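Long-range contact in caltubin, EF-hand (Lymnaea stagnalis, PDB 6VAN), which binds calcium through EF-hand loops, which hold strontium ions in this crystal: residues 46-51 with 81-86. Residues are numbered along the deposited sequence; the frame is centred on the assembly and turned at random. Where two conformers were deposited one is given.
Sequences AAFISR and NEWFKL
Phe48 reaches from helix 42-52 across to Glu82 and Trp83 of helix 77-87. Its CB and CG both lie 4.1 Å from Glu82 OE2, and CG, anti to the backbone N (chi1 -173°), swings the ring across to helix 77-87. CD2 lies 3.5 Å from Glu82 CD, with ring and carboxylate planes 31° apart, and also meets Leu86 CD1. CE2 comes within 3.7 Å of Trp83 CH2, and CZ follows it, pointing the Phe48 edge at the indole face in an offset edge-to-face pair with planes at 79°. On the far side of the carboxylate from Phe48, Arg51 offers NE in its guanidinium plane to Glu82 OE2, a weak hydrogen bond of 3.2 Å within a salt bridge. Two further salt bridges join Glu82 OE1 to Arg52 and Arg51 NH2 to Glu78. With an alanine at Glu82, Arg51 NE and Arg52 would probably lose their shared carboxylate, and Phe48 CD2 its carboxylate neighbour. The axes of segments 46-51 and 81-86 run nearly antiparallel, 11.9 Å apart at their closest approach, so long side chains span the gap; helix 26-34 adds Val29 against Phe48, Tyr32 against Trp83 and Ile33 against Leu86.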
loop_
_atom_site.group_PDB
_atom_site.type_symbol
_atom_site.label_atom_id
_atom_site.label_comp_id
_atom_site.label_asym_id
_atom_site.label_seq_id
_atom_site.Cartn_x
_atom_site.Cartn_y
_atom_site.Cartn_z
ATOM N N ALA A 46 11.179 2.361 -7.138
ATOM C CA ALA A 46 11.153 2.843 -8.539
ATOM C C ALA A 46 9.944 2.260 -9.285
ATOM O O ALA A 46 9.293 3.025 -10.007
ATOM C CB ALA A 46 12.472 2.523 -9.213
ATOM N N ALA A 47 9.608 0.975 -9.081
ATOM C CA ALA A 47 8.517 0.254 -9.782
ATOM C C ALA A 47 7.140 0.791 -9.331
ATOM O O ALA A 47 6.192 0.824 -10.160
ATOM C CB ALA A 47 8.611 -1.220 -9.489
ATOM N N PHE A 48 7.043 1.116 -8.043
ATOM C CA PHE A 48 5.851 1.751 -7.424
ATOM C C PHE A 48 5.565 3.069 -8.156
ATOM O O PHE A 48 4.415 3.309 -8.599
ATOM C CB PHE A 48 6.098 1.964 -5.940
ATOM C CG PHE A 48 4.887 2.450 -5.187
ATOM C CD1 PHE A 48 4.606 3.800 -5.096
ATOM C CD2 PHE A 48 4.022 1.549 -4.568
ATOM C CE1 PHE A 48 3.491 4.256 -4.407
ATOM C CE2 PHE A 48 2.914 2.008 -3.878
ATOM C CZ PHE A 48 2.655 3.359 -3.793
ATOM N N ILE A 49 6.606 3.887 -8.305
ATOM C CA ILE A 49 6.495 5.187 -9.013
ATOM C C ILE A 49 6.108 4.921 -10.481
ATOM O O ILE A 49 5.187 5.595 -10.975
ATOM C CB ILE A 49 7.782 6.034 -8.830
ATOM C CG1 ILE A 49 7.963 6.484 -7.381
ATOM C CG2 ILE A 49 7.772 7.220 -9.810
ATOM C CD1 ILE A 49 9.294 7.164 -7.052
ATOM N N SER A 50 6.746 3.954 -11.161
ATOM C CA SER A 50 6.568 3.694 -12.617
ATOM C C SER A 50 5.120 3.309 -12.957
ATOM O O SER A 50 4.638 3.728 -14.004
ATOM C CB SER A 50 7.548 2.655 -13.131
ATOM O OG SER A 50 7.199 2.228 -14.443
ATOM N N ARG A 51 4.432 2.540 -12.108
ATOM C CA ARG A 51 3.034 2.130 -12.408
ATOM C C ARG A 51 2.118 3.369 -12.440
ATOM O O ARG A 51 1.051 3.293 -13.108
ATOM C CB ARG A 51 2.525 1.079 -11.413
ATOM C CG ARG A 51 2.807 -0.353 -11.854
ATOM C CD ARG A 51 2.612 -1.370 -10.747
ATOM N NE ARG A 51 1.468 -1.026 -9.937
ATOM C CZ ARG A 51 0.201 -1.166 -10.308
ATOM N NH1 ARG A 51 -0.762 -0.810 -9.477
ATOM N NH2 ARG A 51 -0.114 -1.673 -11.494
ATOM N N ASN A 81 -1.051 -7.312 -6.038
ATOM C CA ASN A 81 0.276 -7.918 -5.815
ATOM C C ASN A 81 1.274 -6.876 -5.312
ATOM O O ASN A 81 2.169 -7.217 -4.544
ATOM C CB ASN A 81 0.737 -8.615 -7.075
ATOM C CG ASN A 81 1.870 -9.570 -6.828
ATOM O OD1 ASN A 81 1.966 -10.171 -5.771
ATOM N ND2 ASN A 81 2.695 -9.761 -7.837
ATOM N N GLU A 82 1.167 -5.651 -5.775
ATOM C CA GLU A 82 2.094 -4.607 -5.312
ATOM C C GLU A 82 1.969 -4.433 -3.794
ATOM O O GLU A 82 2.966 -4.414 -3.130
ATOM C CB GLU A 82 1.758 -3.301 -6.008
ATOM C CG GLU A 82 2.638 -2.138 -5.592
ATOM C CD GLU A 82 2.341 -0.886 -6.403
ATOM O OE1 GLU A 82 1.298 -0.277 -6.156
ATOM O OE2 GLU A 82 3.131 -0.559 -7.269
ATOM N N TRP A 83 0.752 -4.343 -3.274
ATOM C CA TRP A 83 0.547 -4.196 -1.807
ATOM C C TRP A 83 0.918 -5.502 -1.095
ATOM O O TRP A 83 1.431 -5.468 -0.000
ATOM C CB TRP A 83 -0.889 -3.776 -1.509
ATOM C CG TRP A 83 -1.219 -2.434 -2.074
ATOM C CD1 TRP A 83 -2.124 -2.154 -3.048
ATOM C CD2 TRP A 83 -0.616 -1.188 -1.719
ATOM N NE1 TRP A 83 -2.098 -0.830 -3.342
ATOM C CE2 TRP A 83 -1.177 -0.209 -2.553
ATOM C CE3 TRP A 83 0.375 -0.822 -0.809
ATOM C CZ2 TRP A 83 -0.811 1.141 -2.447
ATOM C CZ3 TRP A 83 0.733 0.506 -0.710
ATOM C CH2 TRP A 83 0.132 1.465 -1.508
ATOM N N PHE A 84 0.626 -6.640 -1.712
ATOM C CA PHE A 84 1.026 -7.953 -1.155
ATOM C C PHE A 84 2.548 -7.955 -0.931
ATOM O O PHE A 84 3.027 -8.253 0.175
ATOM C CB PHE A 84 0.605 -9.060 -2.112
ATOM C CG PHE A 84 0.918 -10.455 -1.614
ATOM C CD1 PHE A 84 0.110 -11.076 -0.684
ATOM C CD2 PHE A 84 2.040 -11.140 -2.083
ATOM C CE1 PHE A 84 0.398 -12.361 -0.242
ATOM C CE2 PHE A 84 2.324 -12.420 -1.625
ATOM C CZ PHE A 84 1.505 -13.018 -0.701
ATOM N N LYS A 85 3.311 -7.613 -1.971
ATOM C CA LYS A 85 4.787 -7.644 -1.906
ATOM C C LYS A 85 5.283 -6.649 -0.862
ATOM O O LYS A 85 6.266 -6.956 -0.157
ATOM C CB LYS A 85 5.386 -7.396 -3.283
ATOM C CG LYS A 85 5.108 -8.557 -4.216
ATOM C CD LYS A 85 5.960 -8.586 -5.428
ATOM C CE LYS A 85 5.712 -7.434 -6.351
ATOM N NZ LYS A 85 6.551 -7.576 -7.568
ATOM N N LEU A 86 4.666 -5.489 -0.749
ATOM C CA LEU A 86 5.129 -4.485 0.256
ATOM C C LEU A 86 4.852 -4.974 1.684
ATOM O O LEU A 86 5.550 -4.527 2.591
ATOM C CB LEU A 86 4.462 -3.145 -0.039
ATOM C CG LEU A 86 4.938 -2.467 -1.317
ATOM C CD1 LEU A 86 4.239 -1.150 -1.503
ATOM C CD2 LEU A 86 6.449 -2.283 -1.339
HETATM O O HOH W 1 -0.947 -1.165 -6.558
#